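Local coordinates for ARF GTPase-activating protein GIT1 (Rattus norvegicus, PDB 6IUH) that probably stimulates GTP hydrolysis by ARF GTPases and acts as a scaffold, its C-terminal helical bundle binding short motifs of partner proteins, at residues L10-V16 with T126-K130; K38-F42 with F101-T105; S46-H50 with A80-Q84. All blocks are in the same frame, centred on the assembly; numbering follows the deposited sequence.

Interaction 1: L10-V16 with T126-K130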
loop_
_atom_site.group_PDB
_atom_site.type_symbol
_atom_site.label_atom_id
_atom_site.label_comp_id
_atom_site.label_asym_id
_atom_site.label_seq_id
_atom_site.Cartn_x
_atom_site.Cartn_y
_atom_site.Cartn_z
ATOM N N LEU A 10 14.339 12.087 10.923
ATOM C CA LEU A 10 13.649 11.937 9.648
ATOM C C LEU A 10 14.620 11.548 8.539
ATOM O O LEU A 10 15.710 12.107 8.439
ATOM C CB LEU A 10 12.916 13.225 9.268
ATOM C CG LEU A 10 11.524 13.424 9.865
ATOM C CD1 LEU A 10 10.902 14.689 9.311
ATOM C CD2 LEU A 10 10.641 12.225 9.567
ATOM N N PRO A 11 14.219 10.583 7.702
ATOM C CA PRO A 11 15.031 10.129 6.569
ATOM C C PRO A 11 15.084 11.170 5.459
ATOM O O PRO A 11 14.257 12.078 5.442
ATOM C CB PRO A 11 14.299 8.872 6.101
ATOM C CG PRO A 11 12.880 9.128 6.475
ATOM C CD PRO A 11 12.933 9.869 7.777
ATOM N N SER A 12 16.040 11.035 4.546
ATOM C CA SER A 12 16.155 11.960 3.424
ATOM C C SER A 12 15.014 11.756 2.433
ATOM O O SER A 12 14.469 10.657 2.321
ATOM C CB SER A 12 17.500 11.782 2.717
ATOM O OG SER A 12 17.594 10.499 2.125
ATOM N N THR A 13 14.658 12.816 1.714
ATOM C CA THR A 13 13.595 12.734 0.716
ATOM C C THR A 13 13.927 11.706 -0.362
ATOM O O THR A 13 13.044 11.006 -0.853
ATOM C CB THR A 13 13.335 14.095 0.047
ATOM O OG1 THR A 13 14.567 14.626 -0.455
ATOM C CG2 THR A 13 12.735 15.072 1.045
ATOM N N GLU A 14 15.203 11.618 -0.720
ATOM C CA GLU A 14 15.645 10.658 -1.725
ATOM C C GLU A 14 15.402 9.223 -1.264
ATOM O O GLU A 14 14.950 8.385 -2.041
ATOM C CB GLU A 14 17.126 10.858 -2.057
ATOM C CG GLU A 14 17.431 12.111 -2.874
ATOM C CD GLU A 14 17.387 13.386 -2.051
ATOM O OE1 GLU A 14 17.298 13.296 -0.808
ATOM O OE2 GLU A 14 17.447 14.482 -2.649
ATOM N N ASP A 15 15.703 8.946 0.001
ATOM C CA ASP A 15 15.492 7.611 0.548
ATOM C C ASP A 15 14.007 7.274 0.635
ATOM O O ASP A 15 13.605 6.153 0.337
ATOM C CB ASP A 15 16.139 7.477 1.927
ATOM C CG ASP A 15 17.647 7.336 1.853
ATOM O OD1 ASP A 15 18.156 6.926 0.788
ATOM O OD2 ASP A 15 18.324 7.630 2.860
ATOM N N VAL A 16 13.195 8.244 1.041
ATOM C CA VAL A 16 11.758 8.020 1.155
ATOM C C VAL A 16 11.150 7.736 -0.213
ATOM O O VAL A 16 10.317 6.842 -0.355
ATOM C CB VAL A 16 11.042 9.221 1.803
ATOM C CG1 VAL A 16 9.539 8.996 1.839
ATOM C CG2 VAL A 16 11.569 9.444 3.202
ATOM N N THR A 126 7.853 14.099 4.922
ATOM C CA THR A 126 9.304 14.151 4.818
ATOM C C THR A 126 9.761 15.384 4.045
ATOM O O THR A 126 10.691 16.075 4.456
ATOM C CB THR A 126 9.855 12.887 4.142
ATOM O OG1 THR A 126 9.529 11.743 4.943
ATOM C CG2 THR A 126 11.361 12.978 3.990
ATOM N N THR A 127 9.087 15.665 2.937
ATOM C CA THR A 127 9.453 16.789 2.081
ATOM C C THR A 127 9.267 18.144 2.761
ATOM O O THR A 127 10.084 19.050 2.585
ATOM C CB THR A 127 8.633 16.778 0.774
ATOM O OG1 THR A 127 8.740 15.492 0.153
ATOM C CG2 THR A 127 9.142 17.844 -0.185
ATOM N N ARG A 128 8.202 18.285 3.543
ATOM C CA ARG A 128 7.883 19.560 4.181
ATOM C C ARG A 128 8.848 19.907 5.310
ATOM O O ARG A 128 8.920 21.056 5.745
ATOM C CB ARG A 128 6.450 19.545 4.718
ATOM C CG ARG A 128 5.384 19.526 3.637
ATOM C CD ARG A 128 4.013 19.833 4.217
ATOM N NE ARG A 128 3.979 21.134 4.878
ATOM C CZ ARG A 128 3.736 22.284 4.255
ATOM N NH1 ARG A 128 3.505 22.297 2.949
ATOM N NH2 ARG A 128 3.725 23.421 4.937
ATOM N N GLU A 129 9.584 18.912 5.792
ATOM C CA GLU A 129 10.510 19.135 6.898
ATOM C C GLU A 129 11.941 19.339 6.413
ATOM O O GLU A 129 12.876 19.371 7.215
ATOM C CB GLU A 129 10.457 17.964 7.880
ATOM C CG GLU A 129 9.087 17.743 8.489
ATOM C CD GLU A 129 8.635 18.916 9.334
ATOM O OE1 GLU A 129 9.501 19.565 9.962
ATOM O OE2 GLU A 129 7.418 19.188 9.370
ATOM N N LYS A 130 12.106 19.485 5.101
ATOM C CA LYS A 130 13.437 19.585 4.504
ATOM C C LYS A 130 13.761 21.013 4.066
ATOM O O LYS A 130 12.863 21.839 3.894
ATOM C CB LYS A 130 13.558 18.627 3.314
ATOM C CG LYS A 130 14.145 17.253 3.658
ATOM C CD LYS A 130 13.701 16.781 5.040
ATOM C CE LYS A 130 13.864 15.279 5.221
ATOM N NZ LYS A 130 15.084 14.904 5.986
#
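K130, the last modelled residue, reaches back to P11 and T13, where the two termini of a four-helix bundle meet. Helix 13-35 starts here and helix 101-128 finishes. The K130 side chain can be followed outward. K130 CB stands 4.3 Å from the T13 methyl CG2. The next carbon, K130 CG, packs on T13 CG2 at 3.7 Å. The chain bends at chi2 (36°) and again at chi4. CD carries it past T13 toward P11. K130 CE comes 3.2 Å from the carbonyl oxygen P11 O. At the tip, K130 NZ donates a hydrogen bond of 3.0 Å to P11 O. NZ stands above the carbonyl plane, 53° out of it.

T126 lies beside this bond. T126 CG2, its methyl, also touches P11 O, at 3.4 Å, and it meets V16 CG2 at 3.6 Å. T126 OG1 is hydrogen-bonded to L122 O, one turn back in its own helix. T13 CG2 sits anti to its own carbonyl carbon and rests against the T127 backbone at CA. L10 adds an apolar contact with E129. L10 CD1 lies 3.6 Å from E129 CB and touches CG as well. F60 backs L10, P11 and T126. S12 is the N-cap of helix 13-35: S12 OG accepts from D15 N at 3.2 Å, with an N-H...O angle of 153°.

Interaction 2: K38-F42 with F101-T105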
loop_
_atom_site.group_PDB
_atom_site.type_symbol
_atom_site.label_atom_id
_atom_site.label_comp_id
_atom_site.label_asym_id
_atom_site.label_seq_id
_atom_site.Cartn_x
_atom_site.Cartn_y
_atom_site.Cartn_z
ATOM N N LYS A 38 -5.208 -13.038 -11.833
ATOM C CA LYS A 38 -4.129 -13.881 -11.332
ATOM C C LYS A 38 -4.276 -14.052 -9.826
ATOM O O LYS A 38 -3.421 -13.611 -9.058
ATOM C CB LYS A 38 -2.761 -13.277 -11.655
ATOM C CG LYS A 38 -2.548 -12.926 -13.114
ATOM C CD LYS A 38 -1.100 -12.539 -13.366
ATOM C CE LYS A 38 -0.158 -13.669 -12.972
ATOM N NZ LYS A 38 1.271 -13.311 -13.185
ATOM N N HIS A 39 -5.363 -14.691 -9.406
ATOM C CA HIS A 39 -5.689 -14.789 -7.986
ATOM C C HIS A 39 -4.663 -15.620 -7.218
ATOM O O HIS A 39 -4.524 -15.476 -6.002
ATOM C CB HIS A 39 -7.095 -15.370 -7.812
ATOM C CG HIS A 39 -8.168 -14.542 -8.454
ATOM N ND1 HIS A 39 -8.501 -13.282 -8.009
ATOM C CD2 HIS A 39 -8.973 -14.791 -9.513
ATOM C CE1 HIS A 39 -9.471 -12.792 -8.761
ATOM N NE2 HIS A 39 -9.776 -13.690 -9.683
ATOM N N ASP A 40 -3.932 -16.469 -7.932
ATOM C CA ASP A 40 -2.871 -17.262 -7.322
ATOM C C ASP A 40 -1.666 -16.398 -6.953
ATOM O O ASP A 40 -0.808 -16.816 -6.178
ATOM C CB ASP A 40 -2.429 -18.385 -8.259
ATOM C CG ASP A 40 -1.875 -17.863 -9.570
ATOM O OD1 ASP A 40 -2.470 -16.920 -10.131
ATOM O OD2 ASP A 40 -0.845 -18.393 -10.035
ATOM N N SER A 41 -1.605 -15.193 -7.512
ATOM C CA SER A 41 -0.463 -14.316 -7.290
ATOM C C SER A 41 -0.685 -13.348 -6.131
ATOM O O SER A 41 0.194 -12.542 -5.817
ATOM C CB SER A 41 -0.143 -13.533 -8.566
ATOM O OG SER A 41 0.266 -14.402 -9.609
ATOM N N PHE A 42 -1.848 -13.427 -5.489
ATOM C CA PHE A 42 -2.175 -12.484 -4.419
ATOM C C PHE A 42 -1.248 -12.619 -3.210
ATOM O O PHE A 42 -0.809 -11.615 -2.649
ATOM C CB PHE A 42 -3.631 -12.651 -3.977
ATOM C CG PHE A 42 -4.618 -11.915 -4.844
ATOM C CD1 PHE A 42 -4.256 -11.455 -6.099
ATOM C CD2 PHE A 42 -5.906 -11.672 -4.396
ATOM C CE1 PHE A 42 -5.162 -10.775 -6.896
ATOM C CE2 PHE A 42 -6.817 -10.995 -5.188
ATOM C CZ PHE A 42 -6.443 -10.544 -6.440
ATOM N N PHE A 101 -14.373 -14.422 -4.845
ATOM C CA PHE A 101 -13.277 -13.650 -5.419
ATOM C C PHE A 101 -13.638 -12.181 -5.623
ATOM O O PHE A 101 -12.761 -11.321 -5.649
ATOM C CB PHE A 101 -12.826 -14.275 -6.740
ATOM C CG PHE A 101 -12.108 -15.583 -6.566
ATOM C CD1 PHE A 101 -10.754 -15.610 -6.276
ATOM C CD2 PHE A 101 -12.790 -16.782 -6.674
ATOM C CE1 PHE A 101 -10.092 -16.807 -6.105
ATOM C CE2 PHE A 101 -12.132 -17.984 -6.506
ATOM C CZ PHE A 101 -10.783 -17.996 -6.221
ATOM N N GLN A 102 -14.928 -11.894 -5.759
ATOM C CA GLN A 102 -15.377 -10.511 -5.874
ATOM C C GLN A 102 -15.130 -9.778 -4.563
ATOM O O GLN A 102 -14.519 -8.710 -4.540
ATOM C CB GLN A 102 -16.857 -10.449 -6.251
ATOM C CG GLN A 102 -17.172 -11.062 -7.605
ATOM C CD GLN A 102 -16.482 -10.341 -8.747
ATOM O OE1 GLN A 102 -16.227 -9.139 -8.677
ATOM N NE2 GLN A 102 -16.175 -11.078 -9.807
ATOM N N LEU A 103 -15.608 -10.366 -3.474
ATOM C CA LEU A 103 -15.393 -9.809 -2.146
ATOM C C LEU A 103 -13.903 -9.735 -1.824
ATOM O O LEU A 103 -13.425 -8.733 -1.296
ATOM C CB LEU A 103 -16.125 -10.643 -1.095
ATOM C CG LEU A 103 -15.904 -10.241 0.363
ATOM C CD1 LEU A 103 -16.319 -8.793 0.592
ATOM C CD2 LEU A 103 -16.662 -11.176 1.294
ATOM N N LEU A 104 -13.175 -10.797 -2.156
ATOM C CA LEU A 104 -11.734 -10.852 -1.929
ATOM C C LEU A 104 -10.997 -9.711 -2.620
ATOM O O LEU A 104 -10.225 -8.987 -1.994
ATOM C CB LEU A 104 -11.173 -12.186 -2.412
ATOM C CG LEU A 104 -9.648 -12.261 -2.487
ATOM C CD1 LEU A 104 -9.039 -12.245 -1.094
ATOM C CD2 LEU A 104 -9.225 -13.502 -3.259
ATOM N N THR A 105 -11.235 -9.566 -3.920
ATOM C CA THR A 105 -10.584 -8.528 -4.709
ATOM C C THR A 105 -10.910 -7.140 -4.170
ATOM O O THR A 105 -10.034 -6.275 -4.089
ATOM C CB THR A 105 -10.994 -8.616 -6.188
ATOM O OG1 THR A 105 -10.600 -9.890 -6.710
ATOM C CG2 THR A 105 -10.322 -7.519 -6.996
#
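H39 and F101 each hold CG anti to the carbonyl carbon (chi1 -60° and -71°), and these torsions swing the two rings against each other. They join the 3-10 turn after helix 13-35 to the first turn of helix 101-128, at one end of the four-helix bundle. F101 CD1 lies over the centre of one H39 ring face, 3.5 Å from H39 CG. The ring planes are 43° apart, so the rings meet obliquely. T105 OG1 approaches the H39 ring at its edge, 3.7 Å from H39 CE1. An alanine in place of H39 is likely to leave F101 CD1 without the ring it rests on and open a gap beside T105.

Deeper in, F42 and L104 run past each other in opposite directions, with F42 CD2 and L104 CD2 4.0 Å apart. H39 CA lies over one face of the F42 ring. L30 and A34 of helix 13-35 also touch F42. T105 also packs on an apolar side chain of another protein chain. The T105 hydroxyl is held within its own helix. T105 OG1 donates to F101 O at 2.8 Å, and T105 N reaches the same oxygen from the opposite face of the carbonyl plane.

Interaction 3: S46-H50 with A80-Q84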
loop_
_atom_site.group_PDB
_atom_site.type_symbol
_atom_site.label_atom_id
_atom_site.label_comp_id
_atom_site.label_asym_id
_atom_site.label_seq_id
_atom_site.Cartn_x
_atom_site.Cartn_y
_atom_site.Cartn_z
ATOM N N SER A 46 1.395 -9.783 -2.007
ATOM C CA SER A 46 1.231 -9.194 -0.683
ATOM C C SER A 46 2.509 -9.306 0.146
ATOM O O SER A 46 2.794 -8.445 0.975
ATOM C CB SER A 46 0.069 -9.855 0.060
ATOM O OG SER A 46 0.340 -11.217 0.333
ATOM N N GLU A 47 3.276 -10.368 -0.081
ATOM C CA GLU A 47 4.527 -10.557 0.638
ATOM C C GLU A 47 5.584 -9.565 0.172
ATOM O O GLU A 47 6.364 -9.056 0.979
ATOM C CB GLU A 47 5.034 -11.991 0.473
ATOM C CG GLU A 47 4.228 -13.009 1.256
ATOM C CD GLU A 47 4.214 -12.711 2.743
ATOM O OE1 GLU A 47 5.264 -12.297 3.276
ATOM O OE2 GLU A 47 3.150 -12.883 3.375
ATOM N N LYS A 48 5.605 -9.291 -1.129
ATOM C CA LYS A 48 6.530 -8.310 -1.680
ATOM C C LYS A 48 6.140 -6.909 -1.222
ATOM O O LYS A 48 6.998 -6.062 -0.964
ATOM C CB LYS A 48 6.557 -8.395 -3.207
ATOM C CG LYS A 48 7.090 -9.722 -3.732
ATOM C CD LYS A 48 6.900 -9.858 -5.235
ATOM C CE LYS A 48 7.744 -8.853 -5.999
ATOM N NZ LYS A 48 7.615 -9.033 -7.472
ATOM N N ILE A 49 4.838 -6.672 -1.116
ATOM C CA ILE A 49 4.333 -5.404 -0.598
ATOM C C ILE A 49 4.672 -5.254 0.883
ATOM O O ILE A 49 5.190 -4.220 1.308
ATOM C CB ILE A 49 2.811 -5.281 -0.795
ATOM C CG1 ILE A 49 2.479 -5.179 -2.283
ATOM C CG2 ILE A 49 2.262 -4.072 -0.049
ATOM C CD1 ILE A 49 1.003 -5.168 -2.575
ATOM N N HIS A 50 4.389 -6.294 1.663
ATOM C CA HIS A 50 4.656 -6.270 3.098
ATOM C C HIS A 50 6.133 -6.008 3.379
ATOM O O HIS A 50 6.480 -5.294 4.320
ATOM C CB HIS A 50 4.222 -7.583 3.755
ATOM C CG HIS A 50 4.238 -7.540 5.251
ATOM N ND1 HIS A 50 5.345 -7.891 5.994
ATOM C CD2 HIS A 50 3.283 -7.184 6.143
ATOM C CE1 HIS A 50 5.069 -7.756 7.280
ATOM N NE2 HIS A 50 3.825 -7.327 7.396
ATOM N N ALA A 80 -1.041 -3.063 5.634
ATOM C CA ALA A 80 -0.198 -4.119 5.082
ATOM C C ALA A 80 -0.533 -5.450 5.738
ATOM O O ALA A 80 -0.582 -6.487 5.076
ATOM C CB ALA A 80 1.273 -3.787 5.272
ATOM N N TYR A 81 -0.760 -5.405 7.048
ATOM C CA TYR A 81 -1.136 -6.584 7.820
ATOM C C TYR A 81 -2.519 -7.077 7.407
ATOM O O TYR A 81 -2.734 -8.278 7.228
ATOM C CB TYR A 81 -1.107 -6.266 9.314
ATOM C CG TYR A 81 -1.428 -7.436 10.214
ATOM C CD1 TYR A 81 -0.434 -8.309 10.632
ATOM C CD2 TYR A 81 -2.724 -7.654 10.662
ATOM C CE1 TYR A 81 -0.725 -9.378 11.462
ATOM C CE2 TYR A 81 -3.024 -8.718 11.491
ATOM C CZ TYR A 81 -2.022 -9.574 11.888
ATOM O OH TYR A 81 -2.321 -10.632 12.715
ATOM N N ARG A 82 -3.450 -6.138 7.267
ATOM C CA ARG A 82 -4.799 -6.445 6.808
ATOM C C ARG A 82 -4.780 -7.096 5.423
ATOM O O ARG A 82 -5.524 -8.047 5.163
ATOM C CB ARG A 82 -5.648 -5.172 6.790
ATOM C CG ARG A 82 -7.105 -5.380 6.422
ATOM C CD ARG A 82 -7.791 -4.046 6.160
ATOM N NE ARG A 82 -9.038 -4.212 5.419
ATOM C CZ ARG A 82 -9.650 -3.232 4.761
ATOM N NH1 ARG A 82 -9.127 -2.014 4.747
ATOM N NH2 ARG A 82 -10.782 -3.472 4.111
ATOM N N LEU A 83 -3.930 -6.581 4.538
ATOM C CA LEU A 83 -3.766 -7.152 3.203
ATOM C C LEU A 83 -3.273 -8.591 3.272
ATOM O O LEU A 83 -3.806 -9.476 2.602
ATOM C CB LEU A 83 -2.790 -6.313 2.375
ATOM C CG LEU A 83 -2.463 -6.842 0.977
ATOM C CD1 LEU A 83 -3.707 -6.838 0.108
ATOM C CD2 LEU A 83 -1.355 -6.019 0.332
ATOM N N GLN A 84 -2.243 -8.810 4.080
ATOM C CA GLN A 84 -1.672 -10.138 4.263
ATOM C C GLN A 84 -2.738 -11.115 4.744
ATOM O O GLN A 84 -2.777 -12.270 4.312
ATOM C CB GLN A 84 -0.510 -10.079 5.255
ATOM C CG GLN A 84 0.422 -11.274 5.215
ATOM C CD GLN A 84 1.602 -11.108 6.151
ATOM O OE1 GLN A 84 1.438 -10.722 7.308
ATOM N NE2 GLN A 84 2.799 -11.387 5.651
HETATM O O HOH W 1 -0.539 -13.353 2.481
HETATM O O HOH W 2 1.133 -6.677 2.866
#
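E47 and Q84 make the direct polar link between helices 42-57 and 67-87, antiparallel neighbours in the four-helix bundle. Q84 NE2 donates to E47 OE2 at 2.7 Å, with an N-H...O angle of 156°. The oxygen is met on its syn side. The carboxylate and amide planes are 22° apart, only slightly tilted against each other, with NE2 23° out of the carboxylate plane. E47 starts out directed away from Q84, and its bend at chi2 brings the carboxylate back.

Two waters bridge the helices. One donates to S46 OG and to the carbonyl oxygen Q84 O. The other donates to S46 O and to A80 O, and lies 2.8 Å from A80 O. It also lies at the edge of the H50 ring, in its plane. S46 OG is held by V43 O too.

The Q84 amide lies nearly parallel to the H50 ring. Q84 NE2 sits over one face, 4.1 Å from H50 CG and offset toward the rim. H50 CD2 meets A80 CB at 4.0 Å.

The apolar contacts face inward. I49 CD1 touches L83 CD2 at 3.8 Å, the two side chains crossing at about a right angle. S46 CB rests on L83 CG.

The axes of the 46-50 and 80-84 segments approach to 9.6 Å. I49 continues inward onto I27 and L30 of helix 13-35, while L83 meets V108 and C111 of helix 101-128.

The three contacts are spread along one four-helix bundle. Interactions 1 and 2 lie on opposite sides of the chain's centre, about 35 Å apart between centres, and both use helix 101-128. Interaction 3 is nearer the middle. Its centre is about 14 Å from that of interaction 2 and about 24 Å from that of interaction 1. The order along the chain is 10-16, 38-42, 46-50, then 80-84, 101-105, 126-130, so each contact encloses the next. Interaction 1 brings the two chain ends together. Helix 101-128 also touches another protein chain, at T105 and at T127. This is consistent with a partner lying along that helix.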